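Local coordinates for genome polyprotein (Chicken sicinivirus JSY, PDB 6QWT) that contains, as its 3Dpol part, the RNA-dependent RNA polymerase that probably copies the viral genome during replication, at residues 46-51 / 168-173; 153-158 / 280-285. One frame throughout, in Å; residues are numbered along the deposited sequence.

Interaction 1: 46-51 / 168-173; sequences TEADVD and AAAKTR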
# COMPACT_ATOMS: atom_id res chain seq x y z
N THR A 46 18.59 20.30 -3.07
CA THR A 46 19.12 19.54 -1.95
C THR A 46 20.64 19.54 -2.00
O THR A 46 21.25 19.62 -3.07
CB THR A 46 18.60 18.09 -1.93
OG1 THR A 46 19.11 17.41 -0.78
CG2 THR A 46 19.03 17.34 -3.19
N GLU A 47 21.25 19.44 -0.82
CA GLU A 47 22.69 19.25 -0.69
C GLU A 47 23.07 17.79 -0.51
O GLU A 47 24.26 17.47 -0.47
CB GLU A 47 23.23 20.08 0.48
CG GLU A 47 22.89 21.55 0.41
CD GLU A 47 23.70 22.29 -0.64
OE1 GLU A 47 24.91 22.48 -0.43
OE2 GLU A 47 23.11 22.67 -1.68
N ALA A 48 22.09 16.90 -0.39
CA ALA A 48 22.33 15.49 -0.14
C ALA A 48 22.34 14.70 -1.44
O ALA A 48 22.00 15.19 -2.52
CB ALA A 48 21.27 14.93 0.81
N ASP A 49 22.76 13.44 -1.33
CA ASP A 49 22.77 12.49 -2.43
C ASP A 49 21.55 11.59 -2.31
O ASP A 49 21.42 10.85 -1.33
CB ASP A 49 24.06 11.67 -2.41
CG ASP A 49 24.22 10.77 -3.63
OD1 ASP A 49 23.28 10.69 -4.44
OD2 ASP A 49 25.29 10.15 -3.76
N VAL A 50 20.65 11.66 -3.30
CA VAL A 50 19.36 10.99 -3.17
C VAL A 50 19.53 9.47 -3.19
O VAL A 50 18.86 8.75 -2.45
CB VAL A 50 18.39 11.48 -4.26
CG1 VAL A 50 18.93 11.20 -5.66
CG2 VAL A 50 17.01 10.86 -4.07
N ASP A 51 20.44 8.96 -4.03
CA ASP A 51 20.68 7.52 -4.04
C ASP A 51 21.18 7.02 -2.69
O ASP A 51 20.92 5.87 -2.32
CB ASP A 51 21.68 7.16 -5.15
CG ASP A 51 21.07 7.23 -6.54
OD1 ASP A 51 21.75 6.81 -7.50
OD2 ASP A 51 19.93 7.71 -6.66
N ALA A 168 14.21 18.97 0.50
CA ALA A 168 15.50 19.52 0.90
C ALA A 168 16.43 18.46 1.48
O ALA A 168 17.65 18.58 1.37
CB ALA A 168 15.30 20.66 1.90
N ALA A 169 15.87 17.42 2.09
CA ALA A 169 16.66 16.33 2.65
C ALA A 169 16.86 15.18 1.67
O ALA A 169 17.53 14.20 2.03
CB ALA A 169 16.00 15.81 3.93
N ALA A 170 16.30 15.27 0.46
CA ALA A 170 16.39 14.22 -0.56
C ALA A 170 15.78 12.90 -0.09
O ALA A 170 16.18 11.82 -0.53
CB ALA A 170 17.84 13.99 -1.02
N LYS A 171 14.78 12.98 0.80
CA LYS A 171 14.09 11.80 1.31
C LYS A 171 12.97 11.42 0.34
O LYS A 171 11.80 11.76 0.52
CB LYS A 171 13.54 12.05 2.71
CG LYS A 171 14.57 12.18 3.80
CD LYS A 171 13.88 12.52 5.11
CE LYS A 171 14.87 12.75 6.24
NZ LYS A 171 14.17 13.15 7.50
N THR A 172 13.34 10.70 -0.71
CA THR A 172 12.39 10.22 -1.69
C THR A 172 12.26 8.70 -1.58
O THR A 172 13.26 8.01 -1.35
CB THR A 172 12.80 10.63 -3.10
OG1 THR A 172 13.69 9.66 -3.65
CG2 THR A 172 13.49 11.98 -3.05
N ARG A 173 11.04 8.21 -1.73
CA ARG A 173 10.76 6.80 -1.50
C ARG A 173 11.13 5.98 -2.73
O ARG A 173 11.41 6.50 -3.82
CB ARG A 173 9.28 6.60 -1.15
CG ARG A 173 8.81 7.43 0.03
CD ARG A 173 7.46 6.96 0.53
NE ARG A 173 6.37 7.40 -0.34
CZ ARG A 173 5.20 6.77 -0.44
NH1 ARG A 173 4.97 5.68 0.27
NH2 ARG A 173 4.27 7.24 -1.26
O HOH W 1 20.11 19.52 1.83
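Ala168 O, a carbonyl at the end of helix 164-168, is gripped by two donors. The hydroxyl of Thr46 gives it a hydrogen bond (Thr46 OG1 to Ala168 O, 2.9 Å) from above the carbonyl plane, at a C=O...OG1 angle of 122°. A water adds a second bond, 2.7 Å from Ala168 O, and itself accepts from Glu47 N, so both residues 46 and 47 are tied to the helix end. The Thr46 hydroxyl, turned anti to the backbone N (chi1 -178°), sits where it can reach both Ala168 O and Ala48 N. Thr46 OG1 accepts from Ala48 N at 3.0 Å, closing an ST turn. Threonine suits the place because one small hydroxyl donates across the contact and accepts within its own segment.

Past the helix, Ala170 takes positive phi (60°) in a Schellman motif, a common way of ending a helix. Ala170 CB points at the other segment and meets Ala48 CB at 4.0 Å and Val50 CB at 4.1 Å; small apolar groups let the two backbones come this close. Residues 171-173 read Lys-Thr-Arg, and with the sequence that follows they resemble motif F of picornaviral polymerases, the fingers segment that in relatives lines the nucleotide entry tunnel. Val50 opens helix 50-54, with Asp49 as its N-cap through a weak bond to Asp51 N. The side chains of Val50 and Thr172 cross at about a right angle, and Val50 CG2 touches Thr172 OG1 at 3.6 Å and Thr172 CG2 at 3.8 Å. The Thr172 hydroxyl has a weak hydrogen bond to Val38 O. Further out, Asp49 pairs with Arg41 and Asp51 with Arg17, while Arg173 forms a salt bridge with Glu160.

Interaction 2: 153-158 / 280-285; sequences YTTFLK and HVFGDQ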
# COMPACT_ATOMS: atom_id res chain seq x y z
N TYR A 153 12.94 -7.81 -8.85
CA TYR A 153 12.18 -6.57 -8.73
C TYR A 153 12.97 -5.44 -9.38
O TYR A 153 14.17 -5.31 -9.15
CB TYR A 153 11.90 -6.23 -7.26
CG TYR A 153 10.88 -7.11 -6.58
CD1 TYR A 153 9.53 -6.74 -6.52
CD2 TYR A 153 11.25 -8.32 -5.99
CE1 TYR A 153 8.59 -7.55 -5.89
CE2 TYR A 153 10.32 -9.13 -5.36
CZ TYR A 153 9.00 -8.74 -5.31
OH TYR A 153 8.08 -9.56 -4.68
N THR A 154 12.29 -4.62 -10.19
CA THR A 154 12.88 -3.39 -10.69
C THR A 154 12.66 -2.27 -9.68
O THR A 154 11.52 -2.02 -9.28
CB THR A 154 12.29 -2.99 -12.04
OG1 THR A 154 10.86 -2.88 -11.92
CG2 THR A 154 12.62 -4.03 -13.10
N THR A 155 13.73 -1.61 -9.28
CA THR A 155 13.69 -0.57 -8.25
C THR A 155 13.89 0.80 -8.88
O THR A 155 14.83 1.00 -9.66
CB THR A 155 14.76 -0.82 -7.18
OG1 THR A 155 14.58 -2.12 -6.61
CG2 THR A 155 14.67 0.23 -6.08
N PHE A 156 13.02 1.74 -8.53
CA PHE A 156 13.11 3.11 -9.01
C PHE A 156 12.88 4.07 -7.85
O PHE A 156 12.37 3.70 -6.79
CB PHE A 156 12.08 3.40 -10.11
CG PHE A 156 12.24 2.55 -11.34
CD1 PHE A 156 13.35 2.69 -12.16
CD2 PHE A 156 11.28 1.60 -11.67
CE1 PHE A 156 13.50 1.91 -13.29
CE2 PHE A 156 11.43 0.82 -12.80
CZ PHE A 156 12.54 0.97 -13.61
N LEU A 157 13.28 5.32 -8.06
CA LEU A 157 12.89 6.40 -7.17
C LEU A 157 11.47 6.83 -7.50
O LEU A 157 11.13 7.05 -8.66
CB LEU A 157 13.86 7.58 -7.31
CG LEU A 157 15.33 7.24 -7.06
CD1 LEU A 157 16.23 8.43 -7.38
CD2 LEU A 157 15.53 6.78 -5.63
N LYS A 158 10.63 6.92 -6.47
CA LYS A 158 9.21 7.18 -6.69
C LYS A 158 9.00 8.65 -7.02
O LYS A 158 9.24 9.53 -6.19
CB LYS A 158 8.39 6.77 -5.47
CG LYS A 158 6.89 6.83 -5.74
CD LYS A 158 6.04 6.39 -4.55
CE LYS A 158 4.83 5.59 -5.04
NZ LYS A 158 4.67 4.36 -4.23
N HIS A 280 16.78 -7.65 -6.48
CA HIS A 280 16.44 -6.32 -6.95
C HIS A 280 17.46 -5.83 -7.97
O HIS A 280 18.61 -6.27 -7.97
CB HIS A 280 16.38 -5.31 -5.78
CG HIS A 280 15.40 -5.67 -4.71
ND1 HIS A 280 14.26 -4.94 -4.47
CD2 HIS A 280 15.40 -6.68 -3.80
CE1 HIS A 280 13.59 -5.48 -3.47
NE2 HIS A 280 14.26 -6.54 -3.05
N VAL A 281 17.02 -4.92 -8.83
CA VAL A 281 17.92 -4.24 -9.76
C VAL A 281 17.56 -2.75 -9.76
O VAL A 281 16.43 -2.38 -10.11
CB VAL A 281 17.87 -4.83 -11.18
CG1 VAL A 281 16.45 -4.87 -11.75
CG2 VAL A 281 18.82 -4.06 -12.10
N PHE A 282 18.50 -1.92 -9.34
CA PHE A 282 18.34 -0.47 -9.30
C PHE A 282 19.36 0.13 -10.27
O PHE A 282 20.52 0.35 -9.89
CB PHE A 282 18.52 0.06 -7.88
CG PHE A 282 18.44 1.56 -7.76
CD1 PHE A 282 17.21 2.20 -7.84
CD2 PHE A 282 19.58 2.31 -7.55
CE1 PHE A 282 17.13 3.58 -7.72
CE2 PHE A 282 19.50 3.69 -7.43
CZ PHE A 282 18.28 4.32 -7.52
N GLY A 283 18.94 0.38 -11.50
CA GLY A 283 19.90 0.79 -12.51
C GLY A 283 20.80 -0.39 -12.82
O GLY A 283 20.34 -1.47 -13.21
N ASP A 284 22.11 -0.21 -12.64
CA ASP A 284 23.09 -1.28 -12.78
C ASP A 284 23.52 -1.83 -11.43
O ASP A 284 24.55 -2.52 -11.34
CB ASP A 284 24.30 -0.80 -13.58
CG ASP A 284 25.21 -1.94 -14.02
OD1 ASP A 284 24.71 -2.92 -14.61
OD2 ASP A 284 26.43 -1.85 -13.78
N GLN A 285 22.77 -1.54 -10.37
CA GLN A 285 23.04 -2.06 -9.03
C GLN A 285 22.18 -3.30 -8.81
O GLN A 285 20.95 -3.20 -8.69
CB GLN A 285 22.78 -1.00 -7.97
CG GLN A 285 23.59 0.27 -8.14
CD GLN A 285 25.09 0.02 -8.09
OE1 GLN A 285 25.63 -0.38 -7.06
NE2 GLN A 285 25.76 0.26 -9.21
O HOH W 2 15.96 -0.11 -11.92
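Phe282 lies across Thr155, its ring reaching as far as Leu157. Phe282 CB meets Thr155 CB at 3.9 Å. With CG anti to the backbone N (chi1 177°), the ring then turns edge-on to the partner strand: Phe282 CD1 approaches Thr155 O at 3.2 Å and also touches Thr155 CG2, while CE1 and CZ reach the CG and CD2 of Leu157, Phe282 CE1 lying 4.1 Å from Leu157 CG. Parallel pairing sets this register. Tyr153 O accepts from Val281 N at 2.9 Å, and Val281 O accepts from Thr155 N at 2.9 Å. Beyond Thr155 a water bridges Thr155 O and Val281 O to Gly283 N. Gly283, with positive phi, suits the type II' turn from Phe282 to Gln285 that links strands 277-282 and 285-290 in a hairpin. Toward the other end, the Tyr153 and His280 rings are nearly parallel but slid apart. Thr155 OG1 and His280 ND1 both hydrogen-bond to Glu176 OE2 on strand 174-177, so one carboxylate oxygen serves both strands of the pair. The pair lies inside the five-stranded mixed sheet, strand 174-177 flanking 152-157 and strand 285-290 flanking 277-282, with helix 50-54 packed against it.

From the N terminus the chain passes 46-51, then 153-158, then 168-173, where interaction 1 closes a loop of 116 residues, and last 280-285, where interaction 2 closes one of 121. The two loops cross rather than nest, because strand 152-157 lies inside the first and residues 168-173 inside the second. Their centres are about 17 Å apart, yet they meet directly: Arg173 O and Lys158 N probably share a hydrogen bond (2.8 Å), carrying the sheet pairing on toward interaction 1. Asp51, on helix 50-54, packs on both Leu157 and Phe282. Together the two interactions tie the N-terminal region to the mixed sheet and to the segment leading into strand 174-177.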